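Local structure of nigerythrin (Desulfovibrio vulgaris subsp. vulgaris, 1YUZ) at residues Tyr117-Met122 against Ala148-Ala153; Ala71-His76 against Asn113-Glu118; Phe142-Leu147 against Cys189-Arg194. The protein shows NADH peroxidase activity in vitro, as a homodimer carrying mononuclear rubredoxin-like and binuclear hemerythrin-like iron centres. All coordinates share one frame; numbering follows the deposited sequence.

Interaction 1: Tyr117-Met122 against Ala148-Ala153; sequences YETSDM and AESVHA. With FE2 (Fe (II) ion), chain G; FE (Fe (III) ion), chain F.
Thr119 and Glu149 mark the closest backbone approach, CA to CA 5.4 Å, where helical segments 117-122 and 148-153 run roughly antiparallel (137° between their directions), their axes 8.2 Å apart. Segment 117-122 widens into a pi-type turn: Asp121 N and Met122 N both bond to Tyr117 O. The side chains of Glu118 and Glu149 converge on the same ferric ion, and this shared ligation brings Glu118 OE1 within 2.6 Å of Glu149 OE2. Glu118 reaches the metal as a straight chain, whereas Glu149 is bent at chi2 (-62°); their carboxylate planes stand 90° apart. Glu149 bridges the pair of irons, OE2 on the ferric and OE1 on the ferrous ion at 2.0 Å. His152 binds the ferrous ion through ND1 at 2.2 Å, and a bound oxygen, water 1, links both metals. Beside the site, Thr119 CB packs on Glu149 CB at 3.8 Å, and Thr119 OG1, which bonds to Lys146 O, lies 3.3 Å from Ser150 CB. The contact thus joins helices 104-132 and 136-161 in the buried core, with helix 60-87 supplying His76 against Glu149 and Tyr160 of the second subunit covering Thr119 and Ser150.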
ATOM      1  N   TYR B 117       4.814  -2.494  -7.239  1.00  8.31           N
ATOM      2  CA  TYR B 117       5.266  -2.781  -8.591  1.00  8.64           C
ATOM      3  C   TYR B 117       5.759  -4.222  -8.671  1.00  8.66           C
ATOM      4  O   TYR B 117       5.440  -4.948  -9.610  1.00  8.43           O
ATOM      5  CB  TYR B 117       6.393  -1.825  -9.003  1.00  9.10           C
ATOM      6  CG  TYR B 117       7.206  -2.338 -10.170  1.00  9.58           C
ATOM      7  CD1 TYR B 117       8.466  -2.902  -9.973  1.00 10.08           C
ATOM      8  CD2 TYR B 117       6.679  -2.337 -11.463  1.00  9.89           C
ATOM      9  CE1 TYR B 117       9.178  -3.460 -11.029  1.00 10.34           C
ATOM     10  CE2 TYR B 117       7.383  -2.895 -12.526  1.00 10.25           C
ATOM     11  CZ  TYR B 117       8.630  -3.457 -12.301  1.00 10.40           C
ATOM     12  OH  TYR B 117       9.322  -4.040 -13.343  1.00 11.07           O
ATOM     13  N   GLU B 118       6.531  -4.644  -7.677  1.00  8.67           N
ATOM     14  CA  GLU B 118       7.057  -6.001  -7.690  1.00  8.95           C
ATOM     15  C   GLU B 118       5.991  -7.080  -7.533  1.00  8.71           C
ATOM     16  O   GLU B 118       6.035  -8.103  -8.219  1.00  8.63           O
ATOM     17  CB  GLU B 118       8.131  -6.159  -6.606  1.00  9.71           C
ATOM     18  CG  GLU B 118       9.314  -5.220  -6.808  1.00 11.24           C
ATOM     19  CD  GLU B 118      10.437  -5.435  -5.808  1.00 12.15           C
ATOM     20  OE1 GLU B 118      10.690  -6.594  -5.423  1.00 12.84           O
ATOM     21  OE2 GLU B 118      11.074  -4.439  -5.408  1.00 13.75           O
ATOM     22  N   THR B 119       5.019  -6.847  -6.661  1.00  8.39           N
ATOM     23  CA  THR B 119       3.986  -7.842  -6.419  1.00  8.30           C
ATOM     24  C   THR B 119       2.883  -7.911  -7.468  1.00  8.54           C
ATOM     25  O   THR B 119       2.292  -8.971  -7.666  1.00  8.43           O
ATOM     26  CB  THR B 119       3.328  -7.627  -5.030  1.00  8.18           C
ATOM     27  OG1 THR B 119       2.762  -8.859  -4.576  1.00  7.64           O
ATOM     28  CG2 THR B 119       2.214  -6.588  -5.105  1.00  7.99           C
ATOM     29  N   SER B 120       2.616  -6.803  -8.154  1.00  8.66           N
ATOM     30  CA  SER B 120       1.533  -6.767  -9.132  1.00  9.01           C
ATOM     31  C   SER B 120       1.966  -6.635 -10.581  1.00  9.14           C
ATOM     32  O   SER B 120       1.140  -6.740 -11.487  1.00  9.37           O
ATOM     33  CB  SER B 120       0.594  -5.601  -8.816  1.00  8.89           C
ATOM     34  OG  SER B 120       1.230  -4.363  -9.092  1.00  8.80           O
ATOM     35  N   ASP B 121       3.251  -6.398 -10.802  1.00  9.45           N
ATOM     36  CA  ASP B 121       3.749  -6.215 -12.152  1.00  9.82           C
ATOM     37  C   ASP B 121       4.930  -7.124 -12.461  1.00  9.82           C
ATOM     38  O   ASP B 121       4.791  -8.100 -13.195  1.00  9.97           O
ATOM     39  CB  ASP B 121       4.149  -4.746 -12.343  1.00 10.32           C
ATOM     40  CG  ASP B 121       4.498  -4.409 -13.776  1.00 10.71           C
ATOM     41  OD1 ASP B 121       5.031  -5.285 -14.485  1.00 11.24           O
ATOM     42  OD2 ASP B 121       4.257  -3.253 -14.184  1.00 11.14           O
ATOM     43  N   MET B 122       6.083  -6.826 -11.872  1.00  9.80           N
ATOM     44  CA  MET B 122       7.282  -7.603 -12.150  1.00  9.81           C
ATOM     45  C   MET B 122       7.214  -9.091 -11.859  1.00  9.55           C
ATOM     46  O   MET B 122       7.381  -9.906 -12.766  1.00  9.57           O
ATOM     47  CB  MET B 122       8.487  -7.016 -11.419  1.00 10.20           C
ATOM     48  CG  MET B 122       9.791  -7.647 -11.869  1.00 10.96           C
ATOM     49  SD  MET B 122      11.194  -7.155 -10.888  1.00 11.80           S
ATOM     50  CE  MET B 122      11.006  -8.247  -9.487  1.00 11.57           C
ATOM     51  N   ALA B 148       5.675 -12.146  -0.601  1.00  7.44           N
ATOM     52  CA  ALA B 148       6.257 -11.335   0.454  1.00  7.39           C
ATOM     53  C   ALA B 148       6.176  -9.852   0.115  1.00  7.44           C
ATOM     54  O   ALA B 148       5.982  -9.025   1.002  1.00  7.26           O
ATOM     55  CB  ALA B 148       7.707 -11.740   0.685  1.00  7.52           C
ATOM     56  N   GLU B 149       6.299  -9.507  -1.164  1.00  7.49           N
ATOM     57  CA  GLU B 149       6.277  -8.099  -1.552  1.00  7.61           C
ATOM     58  C   GLU B 149       4.973  -7.396  -1.202  1.00  7.57           C
ATOM     59  O   GLU B 149       4.987  -6.244  -0.776  1.00  7.43           O
ATOM     60  CB  GLU B 149       6.555  -7.943  -3.051  1.00  8.15           C
ATOM     61  CG  GLU B 149       7.750  -8.746  -3.570  1.00  9.04           C
ATOM     62  CD  GLU B 149       9.086  -8.353  -2.957  1.00  9.73           C
ATOM     63  OE1 GLU B 149       9.141  -8.014  -1.754  1.00  9.86           O
ATOM     64  OE2 GLU B 149      10.099  -8.413  -3.684  1.00 11.01           O
ATOM     65  N   SER B 150       3.840  -8.068  -1.374  1.00  7.41           N
ATOM     66  CA  SER B 150       2.591  -7.408  -1.038  1.00  7.60           C
ATOM     67  C   SER B 150       2.474  -7.246   0.480  1.00  7.48           C
ATOM     68  O   SER B 150       1.828  -6.319   0.957  1.00  7.60           O
ATOM     69  CB  SER B 150       1.398  -8.168  -1.624  1.00  7.79           C
ATOM     70  OG  SER B 150       1.389  -9.524  -1.232  1.00  7.98           O
ATOM     71  N   VAL B 151       3.102  -8.142   1.235  1.00  7.53           N
ATOM     72  CA  VAL B 151       3.093  -8.027   2.692  1.00  7.47           C
ATOM     73  C   VAL B 151       3.960  -6.818   3.049  1.00  7.28           C
ATOM     74  O   VAL B 151       3.609  -6.025   3.918  1.00  7.14           O
ATOM     75  CB  VAL B 151       3.653  -9.303   3.362  1.00  7.54           C
ATOM     76  CG1 VAL B 151       3.975  -9.038   4.828  1.00  7.86           C
ATOM     77  CG2 VAL B 151       2.633 -10.427   3.258  1.00  8.05           C
ATOM     78  N   HIS B 152       5.088  -6.668   2.363  1.00  7.10           N
ATOM     79  CA  HIS B 152       5.972  -5.533   2.610  1.00  6.94           C
ATOM     80  C   HIS B 152       5.236  -4.230   2.324  1.00  6.91           C
ATOM     81  O   HIS B 152       5.379  -3.247   3.053  1.00  6.84           O
ATOM     82  CB  HIS B 152       7.202  -5.612   1.707  1.00  6.92           C
ATOM     83  CG  HIS B 152       8.070  -6.801   1.972  1.00  6.98           C
ATOM     84  ND1 HIS B 152       9.073  -7.191   1.112  1.00  7.12           N
ATOM     85  CD2 HIS B 152       8.093  -7.678   3.003  1.00  7.14           C
ATOM     86  CE1 HIS B 152       9.678  -8.258   1.602  1.00  7.17           C
ATOM     87  NE2 HIS B 152       9.101  -8.575   2.747  1.00  7.11           N
ATOM     88  N   ALA B 153       4.456  -4.215   1.248  1.00  6.99           N
ATOM     89  CA  ALA B 153       3.704  -3.020   0.887  1.00  7.20           C
ATOM     90  C   ALA B 153       2.749  -2.653   2.017  1.00  7.34           C
ATOM     91  O   ALA B 153       2.668  -1.492   2.416  1.00  7.29           O
ATOM     92  CB  ALA B 153       2.930  -3.253  -0.406  1.00  7.24           C
TER
HETATM   93 FE   FE2 G 302       9.897  -6.420  -0.800  1.00  8.13          FE
HETATM   94 FE    FE F 301      11.692  -7.138  -3.679  1.00 10.00          FE
HETATM   95  O   HOH W   1      10.867  -5.654  -2.693  1.00 13.29           O

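Interaction 2: Ala71-His76 against Asn113-Glu118; sequences AAELIH and NGEIYE. With FE (Fe (III) ion), chain F; FE2 (Fe (II) ion), chain G.
Glu73 and Glu115 face each other across the ferrous ion, and the contact between 71-76 and 113-118 runs almost wholly through metal. Their CA atoms remain 10.6 Å apart, and the ligand atoms Glu73 OE2 and Glu115 OE2 are 3.3 Å from each other, with the two carboxylate planes turned by 42°. Glu115 chelates the ferrous ion with both oxygens, OE1 at 2.2 Å and OE2 at 2.3 Å. Glu73 instead bridges: its OE2 sits 2.0 Å from the ferrous ion and its OE1 2.2 Å from the ferric ion. Both side chains turn at chi2, Glu73 at -49° and Glu115 at -67°, which presents the carboxylates to the metals from facing helices. Glu118, one turn beyond Glu115, gives the ferric ion a single oxygen, so helix 104-132 serves one iron from each of two successive turns.

A second shell of hydrogen bonds reaches these ligands and probably restrains them. Tyr47 OH bonds to Glu115 OE2, while His76 ND1, one turn after Glu73, hydrogen-bonds to Glu40 OE2 and makes a weak bond to Glu73 OE1. The ferric ion lies in the plane of the His76 ring, at its edge, yet 4.0 Å from ND1, too far to be a ligand. That placement is consistent with the redox-dependent iron movement described for nigerythrin, in which such a histidine could take up the displaced metal. Bridging and chelating glutamates on these helices form the carboxylate-bridged diiron site characteristic of ferritin-like four-helix bundles, here of the rubrerythrin family; Glu40, Glu149 and His152 complete it.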
ATOM      1  N   ALA B  71      16.527  -7.294   4.654  1.00  8.42           N
ATOM      2  CA  ALA B  71      16.931  -8.674   4.878  1.00  8.39           C
ATOM      3  C   ALA B  71      16.048  -9.615   4.061  1.00  8.36           C
ATOM      4  O   ALA B  71      16.520 -10.625   3.538  1.00  8.51           O
ATOM      5  CB  ALA B  71      16.846  -9.007   6.360  1.00  8.30           C
ATOM      6  N   ALA B  72      14.768  -9.277   3.946  1.00  8.27           N
ATOM      7  CA  ALA B  72      13.839 -10.086   3.165  1.00  8.29           C
ATOM      8  C   ALA B  72      14.261 -10.096   1.700  1.00  8.36           C
ATOM      9  O   ALA B  72      14.224 -11.134   1.044  1.00  8.28           O
ATOM     10  CB  ALA B  72      12.424  -9.536   3.296  1.00  8.33           C
ATOM     11  N   GLU B  73      14.670  -8.941   1.186  1.00  8.56           N
ATOM     12  CA  GLU B  73      15.084  -8.875  -0.205  1.00  8.88           C
ATOM     13  C   GLU B  73      16.346  -9.712  -0.422  1.00  8.99           C
ATOM     14  O   GLU B  73      16.539 -10.290  -1.492  1.00  9.03           O
ATOM     15  CB  GLU B  73      15.332  -7.426  -0.637  1.00  9.00           C
ATOM     16  CG  GLU B  73      14.186  -6.446  -0.368  1.00  9.32           C
ATOM     17  CD  GLU B  73      12.822  -6.934  -0.832  1.00  9.56           C
ATOM     18  OE1 GLU B  73      12.734  -7.676  -1.835  1.00  9.91           O
ATOM     19  OE2 GLU B  73      11.818  -6.545  -0.197  1.00  9.82           O
ATOM     20  N   LEU B  74      17.197  -9.786   0.597  0.50  9.07           N
ATOM     21  CA  LEU B  74      18.422 -10.571   0.494  0.50  9.17           C
ATOM     22  C   LEU B  74      18.066 -12.055   0.394  0.50  9.20           C
ATOM     23  O   LEU B  74      18.760 -12.825  -0.269  0.50  9.27           O
ATOM     24  CB  LEU B  74      19.321 -10.312   1.703  0.50  9.22           C
ATOM     25  CG  LEU B  74      20.742 -10.870   1.596  0.50  9.14           C
ATOM     26  CD1 LEU B  74      21.418 -10.326   0.339  0.50  9.10           C
ATOM     27  CD2 LEU B  74      21.529 -10.491   2.838  0.50  9.19           C
ATOM     28  N   ILE B  75      16.984 -12.451   1.059  1.00  9.24           N
ATOM     29  CA  ILE B  75      16.516 -13.829   1.010  1.00  9.28           C
ATOM     30  C   ILE B  75      16.033 -14.095  -0.415  1.00  9.23           C
ATOM     31  O   ILE B  75      16.296 -15.155  -0.976  1.00  9.23           O
ATOM     32  CB  ILE B  75      15.366 -14.067   2.024  1.00  9.43           C
ATOM     33  CG1 ILE B  75      15.936 -14.055   3.445  1.00  9.63           C
ATOM     34  CG2 ILE B  75      14.658 -15.394   1.731  1.00  9.64           C
ATOM     35  CD1 ILE B  75      14.894 -14.152   4.530  1.00 10.05           C
ATOM     36  N   HIS B  76      15.335 -13.127  -1.005  1.00  9.12           N
ATOM     37  CA  HIS B  76      14.849 -13.272  -2.373  1.00  9.24           C
ATOM     38  C   HIS B  76      16.032 -13.446  -3.319  1.00  9.41           C
ATOM     39  O   HIS B  76      16.020 -14.313  -4.190  1.00  9.51           O
ATOM     40  CB  HIS B  76      14.031 -12.044  -2.774  1.00  9.17           C
ATOM     41  CG  HIS B  76      12.756 -11.900  -2.005  1.00  8.99           C
ATOM     42  ND1 HIS B  76      11.992 -10.754  -2.033  1.00  9.23           N
ATOM     43  CD2 HIS B  76      12.116 -12.758  -1.177  1.00  9.21           C
ATOM     44  CE1 HIS B  76      10.938 -10.912  -1.253  1.00  9.08           C
ATOM     45  NE2 HIS B  76      10.990 -12.120  -0.721  1.00  9.24           N
ATOM     46  N   ASN B 113       5.462   1.826  -3.053  1.00  8.51           N
ATOM     47  CA  ASN B 113       5.282   1.828  -4.498  1.00  8.66           C
ATOM     48  C   ASN B 113       6.142   0.776  -5.173  1.00  8.50           C
ATOM     49  O   ASN B 113       5.699   0.110  -6.111  1.00  8.64           O
ATOM     50  CB  ASN B 113       5.588   3.207  -5.081  1.00  9.28           C
ATOM     51  CG  ASN B 113       4.512   4.219  -4.756  1.00  9.71           C
ATOM     52  OD1 ASN B 113       3.358   3.857  -4.537  1.00 10.81           O
ATOM     53  ND2 ASN B 113       4.881   5.498  -4.734  1.00 10.35           N
ATOM     54  N   GLY B 114       7.368   0.616  -4.691  1.00  8.24           N
ATOM     55  CA  GLY B 114       8.252  -0.376  -5.270  1.00  8.01           C
ATOM     56  C   GLY B 114       7.716  -1.774  -5.013  1.00  7.85           C
ATOM     57  O   GLY B 114       7.719  -2.626  -5.904  1.00  8.08           O
ATOM     58  N   GLU B 115       7.252  -2.012  -3.789  1.00  7.73           N
ATOM     59  CA  GLU B 115       6.704  -3.309  -3.413  1.00  7.78           C
ATOM     60  C   GLU B 115       5.481  -3.628  -4.261  1.00  7.74           C
ATOM     61  O   GLU B 115       5.319  -4.759  -4.723  1.00  7.70           O
ATOM     62  CB  GLU B 115       6.317  -3.314  -1.934  1.00  7.71           C
ATOM     63  CG  GLU B 115       7.486  -3.156  -0.972  1.00  7.80           C
ATOM     64  CD  GLU B 115       8.440  -4.341  -0.989  1.00  7.84           C
ATOM     65  OE1 GLU B 115       8.075  -5.409  -1.520  1.00  7.98           O
ATOM     66  OE2 GLU B 115       9.557  -4.212  -0.448  1.00  7.98           O
ATOM     67  N   ILE B 116       4.616  -2.638  -4.457  1.00  7.77           N
ATOM     68  CA  ILE B 116       3.423  -2.842  -5.266  1.00  8.00           C
ATOM     69  C   ILE B 116       3.814  -3.185  -6.703  1.00  8.15           C
ATOM     70  O   ILE B 116       3.225  -4.076  -7.313  1.00  8.27           O
ATOM     71  CB  ILE B 116       2.528  -1.588  -5.221  1.00  8.03           C
ATOM     72  CG1 ILE B 116       1.904  -1.463  -3.828  1.00  8.16           C
ATOM     73  CG2 ILE B 116       1.447  -1.667  -6.283  1.00  8.07           C
ATOM     74  CD1 ILE B 116       1.198  -0.139  -3.587  1.00  8.54           C
ATOM     75  N   TYR B 117       4.814  -2.494  -7.239  1.00  8.31           N
ATOM     76  CA  TYR B 117       5.266  -2.781  -8.591  1.00  8.64           C
ATOM     77  C   TYR B 117       5.759  -4.222  -8.671  1.00  8.66           C
ATOM     78  O   TYR B 117       5.440  -4.948  -9.610  1.00  8.43           O
ATOM     79  CB  TYR B 117       6.393  -1.825  -9.003  1.00  9.10           C
ATOM     80  CG  TYR B 117       7.206  -2.338 -10.170  1.00  9.58           C
ATOM     81  CD1 TYR B 117       8.466  -2.902  -9.973  1.00 10.08           C
ATOM     82  CD2 TYR B 117       6.679  -2.337 -11.463  1.00  9.89           C
ATOM     83  CE1 TYR B 117       9.178  -3.460 -11.029  1.00 10.34           C
ATOM     84  CE2 TYR B 117       7.383  -2.895 -12.526  1.00 10.25           C
ATOM     85  CZ  TYR B 117       8.630  -3.457 -12.301  1.00 10.40           C
ATOM     86  OH  TYR B 117       9.322  -4.040 -13.343  1.00 11.07           O
ATOM     87  N   GLU B 118       6.531  -4.644  -7.677  1.00  8.67           N
ATOM     88  CA  GLU B 118       7.057  -6.001  -7.690  1.00  8.95           C
ATOM     89  C   GLU B 118       5.991  -7.080  -7.533  1.00  8.71           C
ATOM     90  O   GLU B 118       6.035  -8.103  -8.219  1.00  8.63           O
ATOM     91  CB  GLU B 118       8.131  -6.159  -6.606  1.00  9.71           C
ATOM     92  CG  GLU B 118       9.314  -5.220  -6.808  1.00 11.24           C
ATOM     93  CD  GLU B 118      10.437  -5.435  -5.808  1.00 12.15           C
ATOM     94  OE1 GLU B 118      10.690  -6.594  -5.423  1.00 12.84           O
ATOM     95  OE2 GLU B 118      11.074  -4.439  -5.408  1.00 13.75           O
TER
HETATM   96 FE    FE F 301      11.692  -7.138  -3.679  1.00 10.00          FE
HETATM   97 FE   FE2 G 302       9.897  -6.420  -0.800  1.00  8.13          FE
HETATM   98  O   HOH W   1      10.867  -5.654  -2.693  1.00 13.29           O

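Interaction 3: Phe142-Leu147 against Cys189-Arg194; sequences FTRAKL and CPICFR. With FE (Fe (III) ion), chain H.
Ile191, carried on an irregular loop, runs antiparallel alongside the side chains of Leu147 and Arg144 of the helix. At CB the chain branches: CG2 is anti to the backbone N and turns toward the helix, meeting Leu147 CD1 at 4.0 Å and, in one of the two deposited conformers of Arg144, its NH1 at 3.6 Å. The other branch, CG1, lies 4.0 Å from Leu147 CB. An extended chi2 of 175° carries the tip onward, so that CD1 rests 3.7 Å from Leu147 CB and equally close to the backbone C of Leu147. Beyond this apolar part, the same Arg144 conformer adds a polar one, tentative because the side chain is split: NH1 gives a weak, bent hydrogen bond to Ile191 O at 3.0 Å (131° at the hydrogen). Water 2 then bridges the same two atoms, accepting weakly from NH1 and donating to Ile191 O. In this conformer Cys192 CB sits over the centre of one guanidinium face, 3.7 Å above its plane.

The loop wraps a ferric ion. Cys189 SG and Cys192 SG both bind it, the latter at 2.3 Å, and Cys174 and Cys177 complete the tetrathiolate. Cys189 SG also accepts from Cys192 N and, weakly, from Ile191 N, while Arg194 N gives a weak bond to Cys192 SG. Phe193 N to Cys189 O and Cys189 N to Arg194 O close the turn. This Cys-Pro-Ile-Cys loop with amide-to-sulfur bonds is a rubredoxin knuckle, here packed by its isoleucine against the ferritin-like helix bundle.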
ATOM      1  N   PHE B 142       9.816 -17.198  -7.739  1.00  9.55           N
ATOM      2  CA  PHE B 142       9.155 -15.933  -8.044  1.00  9.26           C
ATOM      3  C   PHE B 142       7.866 -15.779  -7.242  1.00  9.19           C
ATOM      4  O   PHE B 142       7.502 -14.675  -6.844  1.00  9.23           O
ATOM      5  CB  PHE B 142       8.845 -15.845  -9.540  1.00  9.22           C
ATOM      6  CG  PHE B 142      10.047 -15.586 -10.407  1.00  8.99           C
ATOM      7  CD1 PHE B 142      10.110 -16.118 -11.691  1.00  9.10           C
ATOM      8  CD2 PHE B 142      11.092 -14.771  -9.972  1.00  8.89           C
ATOM      9  CE1 PHE B 142      11.185 -15.842 -12.530  1.00  8.97           C
ATOM     10  CE2 PHE B 142      12.174 -14.489 -10.805  1.00  8.96           C
ATOM     11  CZ  PHE B 142      12.220 -15.026 -12.090  1.00  8.89           C
ATOM     12  N   THR B 143       7.168 -16.888  -7.025  1.00  9.17           N
ATOM     13  CA  THR B 143       5.928 -16.875  -6.259  1.00  9.25           C
ATOM     14  C   THR B 143       6.199 -16.483  -4.812  1.00  9.19           C
ATOM     15  O   THR B 143       5.504 -15.632  -4.249  1.00  9.17           O
ATOM     16  CB  THR B 143       5.246 -18.257  -6.281  1.00  9.41           C
ATOM     17  OG1 THR B 143       4.686 -18.487  -7.578  1.00  9.94           O
ATOM     18  CG2 THR B 143       4.142 -18.339  -5.237  1.00  9.61           C
ATOM     19  N   ARG B 144       7.204 -17.107  -4.203  0.50  9.24           N
ATOM     20  CA  ARG B 144       7.544 -16.799  -2.821  0.50  9.31           C
ATOM     21  C   ARG B 144       7.889 -15.323  -2.668  0.50  9.06           C
ATOM     22  O   ARG B 144       7.411 -14.660  -1.747  0.50  8.97           O
ATOM     23  CB  ARG B 144       8.714 -17.667  -2.340  0.50  9.73           C
ATOM     24  CG  ARG B 144       8.341 -19.115  -2.044  0.50 10.33           C
ATOM     25  CD  ARG B 144       9.112 -19.657  -0.836  0.50 10.93           C
ATOM     26  NE  ARG B 144       8.699 -21.010  -0.467  0.50 11.54           N
ATOM     27  CZ  ARG B 144       7.451 -21.354  -0.161  0.50 11.48           C
ATOM     28  NH1 ARG B 144       6.490 -20.442  -0.180  0.50 11.76           N
ATOM     29  NH2 ARG B 144       7.161 -22.606   0.156  0.50 11.74           N
ATOM     30  N   ALA B 145       8.714 -14.803  -3.572  1.00  8.79           N
ATOM     31  CA  ALA B 145       9.098 -13.396  -3.516  1.00  8.48           C
ATOM     32  C   ALA B 145       7.867 -12.507  -3.681  1.00  8.30           C
ATOM     33  O   ALA B 145       7.648 -11.589  -2.890  1.00  8.20           O
ATOM     34  CB  ALA B 145      10.128 -13.080  -4.609  1.00  8.63           C
ATOM     35  N   LYS B 146       7.065 -12.795  -4.703  1.00  7.99           N
ATOM     36  CA  LYS B 146       5.856 -12.034  -5.003  1.00  7.80           C
ATOM     37  C   LYS B 146       4.932 -11.902  -3.798  1.00  7.71           C
ATOM     38  O   LYS B 146       4.425 -10.814  -3.509  1.00  7.53           O
ATOM     39  CB  LYS B 146       5.117 -12.697  -6.175  1.00  8.00           C
ATOM     40  CG  LYS B 146       3.775 -12.077  -6.565  1.00  7.97           C
ATOM     41  CD  LYS B 146       2.617 -12.696  -5.795  1.00  8.24           C
ATOM     42  CE  LYS B 146       1.267 -12.224  -6.316  1.00  8.35           C
ATOM     43  NZ  LYS B 146       0.967 -10.810  -5.948  1.00  8.54           N
ATOM     44  N   LEU B 147       4.716 -13.006  -3.094  1.00  7.69           N
ATOM     45  CA  LEU B 147       3.839 -13.011  -1.929  1.00  7.75           C
ATOM     46  C   LEU B 147       4.364 -12.134  -0.803  1.00  7.55           C
ATOM     47  O   LEU B 147       3.593 -11.457  -0.123  1.00  7.62           O
ATOM     48  CB  LEU B 147       3.653 -14.439  -1.423  1.00  7.89           C
ATOM     49  CG  LEU B 147       2.830 -15.330  -2.357  1.00  8.10           C
ATOM     50  CD1 LEU B 147       2.980 -16.781  -1.938  1.00  8.56           C
ATOM     51  CD2 LEU B 147       1.375 -14.901  -2.338  1.00  8.78           C
ATOM     52  N   CYS B 189       4.551 -18.938   9.452  1.00 10.88           N
ATOM     53  CA  CYS B 189       4.570 -18.121   8.250  1.00 10.23           C
ATOM     54  C   CYS B 189       3.420 -18.492   7.319  1.00 10.14           C
ATOM     55  O   CYS B 189       3.238 -19.657   6.983  1.00 10.08           O
ATOM     56  CB  CYS B 189       5.894 -18.314   7.522  1.00  9.94           C
ATOM     57  SG  CYS B 189       6.023 -17.292   6.059  1.00  9.12           S
ATOM     58  N   PRO B 190       2.625 -17.501   6.885  1.00  9.93           N
ATOM     59  CA  PRO B 190       1.504 -17.792   5.987  1.00 10.03           C
ATOM     60  C   PRO B 190       1.955 -18.107   4.566  1.00 10.05           C
ATOM     61  O   PRO B 190       1.181 -18.627   3.763  1.00 10.21           O
ATOM     62  CB  PRO B 190       0.668 -16.516   6.060  1.00 10.04           C
ATOM     63  CG  PRO B 190       1.713 -15.457   6.247  1.00 10.00           C
ATOM     64  CD  PRO B 190       2.627 -16.081   7.281  1.00  9.96           C
ATOM     65  N   ILE B 191       3.209 -17.794   4.257  1.00 10.09           N
ATOM     66  CA  ILE B 191       3.736 -18.041   2.925  1.00 10.33           C
ATOM     67  C   ILE B 191       4.409 -19.406   2.785  1.00 10.56           C
ATOM     68  O   ILE B 191       4.201 -20.089   1.783  1.00 10.69           O
ATOM     69  CB  ILE B 191       4.732 -16.922   2.510  1.00 10.26           C
ATOM     70  CG1 ILE B 191       3.980 -15.595   2.350  1.00 10.17           C
ATOM     71  CG2 ILE B 191       5.440 -17.292   1.207  1.00 10.27           C
ATOM     72  CD1 ILE B 191       4.880 -14.401   2.056  1.00 10.46           C
ATOM     73  N   CYS B 192       5.183 -19.818   3.789  1.00 10.72           N
ATOM     74  CA  CYS B 192       5.889 -21.101   3.721  1.00 11.04           C
ATOM     75  C   CYS B 192       5.668 -22.029   4.915  1.00 11.43           C
ATOM     76  O   CYS B 192       6.209 -23.134   4.947  1.00 11.48           O
ATOM     77  CB  CYS B 192       7.390 -20.861   3.559  1.00 10.95           C
ATOM     78  SG  CYS B 192       8.172 -20.194   5.041  1.00 10.22           S
ATOM     79  N   PHE B 193       4.901 -21.573   5.898  1.00 11.73           N
ATOM     80  CA  PHE B 193       4.590 -22.358   7.094  1.00 12.15           C
ATOM     81  C   PHE B 193       5.706 -22.563   8.122  1.00 12.43           C
ATOM     82  O   PHE B 193       5.536 -23.346   9.054  1.00 12.37           O
ATOM     83  CB  PHE B 193       4.013 -23.725   6.700  1.00 12.32           C
ATOM     84  CG  PHE B 193       2.580 -23.679   6.216  1.00 12.38           C
ATOM     85  CD1 PHE B 193       1.909 -22.467   6.040  1.00 12.41           C
ATOM     86  CD2 PHE B 193       1.906 -24.861   5.923  1.00 12.51           C
ATOM     87  CE1 PHE B 193       0.589 -22.439   5.580  1.00 12.65           C
ATOM     88  CE2 PHE B 193       0.590 -24.842   5.462  1.00 12.73           C
ATOM     89  CZ  PHE B 193      -0.068 -23.631   5.290  1.00 12.57           C
ATOM     90  N   ARG B 194       6.839 -21.880   7.977  1.00 12.80           N
ATOM     91  CA  ARG B 194       7.903 -22.028   8.974  1.00 13.34           C
ATOM     92  C   ARG B 194       7.359 -21.553  10.319  1.00 13.58           C
ATOM     93  O   ARG B 194       6.675 -20.536  10.392  1.00 13.32           O
ATOM     94  CB  ARG B 194       9.137 -21.190   8.606  1.00 13.55           C
ATOM     95  CG  ARG B 194      10.139 -21.882   7.689  1.00 14.08           C
ATOM     96  CD  ARG B 194      10.820 -23.064   8.379  1.00 14.51           C
ATOM     97  NE  ARG B 194      11.634 -23.840   7.442  1.00 15.10           N
ATOM     98  CZ  ARG B 194      12.935 -23.665   7.234  1.00 15.09           C
ATOM     99  NH1 ARG B 194      13.607 -22.738   7.904  1.00 15.30           N
ATOM    100  NH2 ARG B 194      13.563 -24.410   6.334  1.00 15.41           N
TER
HETATM  101 FE    FE H 303       8.111 -17.946   5.214  1.00  8.92          FE
HETATM  102  O   HOH W   2       3.904 -20.237  -0.899  1.00 18.62           O

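How the interactions relate
Along the chain, interaction 2 opens first, on helix 60-87, and closes a 36-residue excursion at 113-118. Interaction 1 starts on that same part of helix 104-132, sharing Tyr117 and Glu118, and closes at 148-153 after the turn into helix 136-161. Both meet at the same two irons and the same bridging water, so three helices are tied around one site. Interaction 3 begins at 142-147, before interaction 1 has closed, and ends at 189-194; the two therefore cross, while interactions 2 and 3 follow in series. Ala148 N packs against Ile191 CD1, linking interactions 1 and 3. Interaction 3 joins the rubredoxin-like loop to the diiron bundle.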